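Local coordinates for adenine phosphoribosyltransferase, putative (Trypanosoma brucei brucei, PDB 5VN4), which probably catalyses the transfer of a phosphoribosyl group from 5-phospho-alpha-D-ribose 1-diphosphate to adenine, giving AMP and diphosphate in purine salvage, at residues 69-74 with 99-104. Sequence-based numbering, arbitrary orientation. Where two conformers were deposited one is given.
Sequences FFVDRY and AVELNV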
ATOM      1  N   PHE A  69      15.199   7.170   7.234  1.00 14.06           N
ATOM      2  CA  PHE A  69      16.380   6.794   6.461  1.00 13.94           C
ATOM      3  C   PHE A  69      16.268   7.272   5.018  1.00 14.15           C
ATOM      4  O   PHE A  69      17.175   7.935   4.497  1.00 14.66           O
ATOM      5  CB  PHE A  69      16.600   5.280   6.495  1.00 14.03           C
ATOM      6  CG  PHE A  69      17.801   4.857   5.702  1.00 13.45           C
ATOM      7  CD1 PHE A  69      19.057   4.842   6.290  1.00 14.86           C
ATOM      8  CD2 PHE A  69      17.693   4.543   4.356  1.00 13.19           C
ATOM      9  CE1 PHE A  69      20.185   4.501   5.559  1.00 14.75           C
ATOM     10  CE2 PHE A  69      18.815   4.204   3.619  1.00 13.39           C
ATOM     11  CZ  PHE A  69      20.063   4.177   4.225  1.00 13.99           C
ATOM     12  N   PHE A  70      15.157   6.941   4.354  1.00 13.58           N
ATOM     13  CA  PHE A  70      15.049   7.259   2.933  1.00 13.78           C
ATOM     14  C   PHE A  70      14.776   8.737   2.673  1.00 14.64           C
ATOM     15  O   PHE A  70      15.286   9.291   1.692  1.00 15.27           O
ATOM     16  CB  PHE A  70      14.029   6.344   2.257  1.00 13.39           C
ATOM     17  CG  PHE A  70      14.530   4.948   2.044  1.00 12.75           C
ATOM     18  CD1 PHE A  70      15.521   4.702   1.105  1.00 13.45           C
ATOM     19  CD2 PHE A  70      14.026   3.888   2.781  1.00 13.08           C
ATOM     20  CE1 PHE A  70      15.997   3.431   0.888  1.00 13.29           C
ATOM     21  CE2 PHE A  70      14.505   2.608   2.576  1.00 13.25           C
ATOM     22  CZ  PHE A  70      15.488   2.378   1.622  1.00 12.31           C
ATOM     23  N   VAL A  71      14.005   9.401   3.535  1.00 15.39           N
ATOM     24  CA  VAL A  71      13.822  10.840   3.384  1.00 16.51           C
ATOM     25  C   VAL A  71      15.160  11.558   3.501  1.00 17.88           C
ATOM     26  O   VAL A  71      15.513  12.386   2.653  1.00 18.62           O
ATOM     27  CB  VAL A  71      12.784  11.368   4.388  1.00 16.96           C
ATOM     28  CG1 VAL A  71      12.788  12.898   4.392  1.00 18.25           C
ATOM     29  CG2 VAL A  71      11.403  10.835   4.038  1.00 17.62           C
ATOM     30  N   ASP A  72      15.941  11.227   4.536  1.00 18.51           N
ATOM     31  CA  ASP A  72      17.242  11.869   4.707  0.59 19.95           C
ATOM     32  C   ASP A  72      18.167  11.565   3.538  1.00 19.27           C
ATOM     33  O   ASP A  72      18.900  12.446   3.074  1.00 20.73           O
ATOM     34  CB  ASP A  72      17.894  11.441   6.022  0.59 21.87           C
ATOM     35  CG  ASP A  72      19.369  11.825   6.097  0.59 23.82           C
ATOM     36  OD1 ASP A  72      20.229  11.035   5.644  0.59 23.89           O
ATOM     37  OD2 ASP A  72      19.668  12.931   6.597  0.59 24.95           O
ATOM     38  N   ARG A  73      18.150  10.320   3.056  1.00 18.47           N
ATOM     39  CA  ARG A  73      19.033   9.922   1.967  1.00 17.87           C
ATOM     40  C   ARG A  73      18.746  10.730   0.711  1.00 18.66           C
ATOM     41  O   ARG A  73      19.665  11.252   0.067  1.00 20.21           O
ATOM     42  CB  ARG A  73      18.852   8.427   1.699  1.00 17.17           C
ATOM     43  CG  ARG A  73      19.716   7.883   0.587  1.00 16.19           C
ATOM     44  CD  ARG A  73      19.658   6.364   0.602  1.00 16.54           C
ATOM     45  NE  ARG A  73      20.451   5.799  -0.484  1.00 16.04           N
ATOM     46  CZ  ARG A  73      21.767   5.618  -0.430  1.00 16.03           C
ATOM     47  NH1 ARG A  73      22.443   5.939   0.669  1.00 17.43           N
ATOM     48  NH2 ARG A  73      22.403   5.105  -1.474  1.00 16.68           N
ATOM     49  N   TYR A  74      17.469  10.844   0.348  1.00 18.92           N
ATOM     50  CA  TYR A  74      17.124  11.515  -0.896  1.00 19.86           C
ATOM     51  C   TYR A  74      17.087  13.031  -0.756  1.00 22.43           C
ATOM     52  O   TYR A  74      17.261  13.729  -1.757  1.00 23.49           O
ATOM     53  CB  TYR A  74      15.821  10.945  -1.463  1.00 19.04           C
ATOM     54  CG  TYR A  74      15.900   9.444  -1.685  1.00 16.54           C
ATOM     55  CD1 TYR A  74      17.066   8.853  -2.175  1.00 16.95           C
ATOM     56  CD2 TYR A  74      14.825   8.614  -1.385  1.00 16.49           C
ATOM     57  CE1 TYR A  74      17.152   7.482  -2.368  1.00 16.40           C
ATOM     58  CE2 TYR A  74      14.899   7.242  -1.569  1.00 15.43           C
ATOM     59  CZ  TYR A  74      16.065   6.679  -2.065  1.00 14.92           C
ATOM     60  OH  TYR A  74      16.133   5.316  -2.251  1.00 16.33           O
ATOM     61  N   ALA A  99       7.472   9.794   0.131  1.00 14.70           N
ATOM     62  CA  ALA A  99       7.158  10.777  -0.900  1.00 14.85           C
ATOM     63  C   ALA A  99       6.541  12.043  -0.317  1.00 15.55           C
ATOM     64  O   ALA A  99       6.816  13.149  -0.795  1.00 16.55           O
ATOM     65  CB  ALA A  99       6.219  10.163  -1.935  1.00 15.10           C
ATOM     66  N   VAL A 100       5.689  11.910   0.707  1.00 16.33           N
ATOM     67  CA  VAL A 100       5.048  13.099   1.255  0.58 17.65           C
ATOM     68  C   VAL A 100       6.078  14.029   1.887  1.00 18.63           C
ATOM     69  O   VAL A 100       5.982  15.253   1.746  1.00 20.17           O
ATOM     70  CB  VAL A 100       3.882  12.733   2.195  0.58 18.46           C
ATOM     71  CG1 VAL A 100       4.383  12.107   3.485  0.58 18.25           C
ATOM     72  CG2 VAL A 100       3.019  13.956   2.473  0.58 19.70           C
ATOM     73  N   GLU A 101       7.088  13.478   2.564  1.00 18.27           N
ATOM     74  CA  GLU A 101       8.096  14.337   3.181  1.00 20.51           C
ATOM     75  C   GLU A 101       9.030  14.949   2.151  1.00 19.97           C
ATOM     76  O   GLU A 101       9.549  16.050   2.363  1.00 21.77           O
ATOM     77  CB  GLU A 101       8.916  13.559   4.207  1.00 21.51           C
ATOM     78  CG  GLU A 101       8.099  12.874   5.278  1.00 22.96           C
ATOM     79  CD  GLU A 101       7.278  13.838   6.099  1.00 25.22           C
ATOM     80  OE1 GLU A 101       7.648  15.030   6.201  1.00 26.08           O
ATOM     81  OE2 GLU A 101       6.254  13.392   6.652  1.00 27.10           O
ATOM     82  N   LEU A 102       9.286  14.242   1.052  1.00 20.23           N
ATOM     83  CA  LEU A 102      10.089  14.791  -0.029  1.00 19.59           C
ATOM     84  C   LEU A 102       9.288  15.706  -0.939  1.00 20.89           C
ATOM     85  O   LEU A 102       9.880  16.372  -1.795  1.00 22.41           O
ATOM     86  CB  LEU A 102      10.687  13.652  -0.857  1.00 19.33           C
ATOM     87  CG  LEU A 102      11.694  12.748  -0.145  1.00 19.48           C
ATOM     88  CD1 LEU A 102      12.066  11.594  -1.056  1.00 20.52           C
ATOM     89  CD2 LEU A 102      12.936  13.538   0.255  1.00 19.86           C
ATOM     90  N   ASN A 103       7.967  15.744  -0.775  1.00 19.54           N
ATOM     91  CA  ASN A 103       7.085  16.540  -1.625  1.00 20.45           C
ATOM     92  C   ASN A 103       7.205  16.134  -3.092  1.00 19.52           C
ATOM     93  O   ASN A 103       7.364  16.975  -3.982  1.00 21.27           O
ATOM     94  CB  ASN A 103       7.313  18.041  -1.438  1.00 22.71           C
ATOM     95  CG  ASN A 103       6.221  18.867  -2.073  1.00 25.73           C
ATOM     96  OD1 ASN A 103       5.043  18.519  -1.996  1.00 27.60           O
ATOM     97  ND2 ASN A 103       6.606  19.952  -2.729  1.00 27.65           N
ATOM     98  N   VAL A 104       7.132  14.829  -3.339  1.00 17.58           N
ATOM     99  CA  VAL A 104       7.179  14.313  -4.705  1.00 16.60           C
ATOM    100  C   VAL A 104       5.998  13.375  -4.911  1.00 15.38           C
ATOM    101  O   VAL A 104       5.460  12.799  -3.948  1.00 16.20           O
ATOM    102  CB  VAL A 104       8.517  13.595  -5.011  1.00 17.59           C
ATOM    103  CG1 VAL A 104       9.695  14.567  -4.912  1.00 19.02           C
ATOM    104  CG2 VAL A 104       8.703  12.378  -4.101  1.00 18.03           C
TER
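Leu102 reaches across from the last turn of helix 95-102 and sets its two methyl groups against helix 60-75, one on Val71 and the other on Tyr74. Leu102 CD2 lies 3.7 Å from the backbone O of Val71. It is also 4.2 Å from Val71 CG1. Leu102 CD1 rests 3.8 Å from Tyr74 CB and meets the phenol ring at its edge, near the ring plane, 4.1 Å from Tyr74 CD2. With Leu102 CG anti to its own carbonyl carbon (chi1 -65°), CD1, anti to CA (chi2 174°), extends to Tyr74 while CD2 branches toward Val71. Beside it, both methyls of Val71 abut Glu101 CB, CG2 at 3.7 Å and CG1 at 3.9 Å. Ile98 of the same helix as Leu102 also touches Val71, and Ala181 of strand 176-182 packs on Tyr74, whose hydroxyl is hydrogen-bonded to Glu179.

At the looser margin, facing the second subunit, Glu101 touches Val71 through CB and CG alone. It bends at chi2 (-60°), carrying OE2 away to a salt bridge with Arg67 of the second subunit. Asn103, with positive phi, ends the helix in a Schellman motif, Val104 N bonding to Ala99 O and Asn103 N, weakly, to Val100 O. Two helices thus pack through Val71, Tyr74, Leu102 and the aliphatic part of Glu101 over the parallel sheet of a type I phosphoribosyltransferase fold, next to the dimer interface.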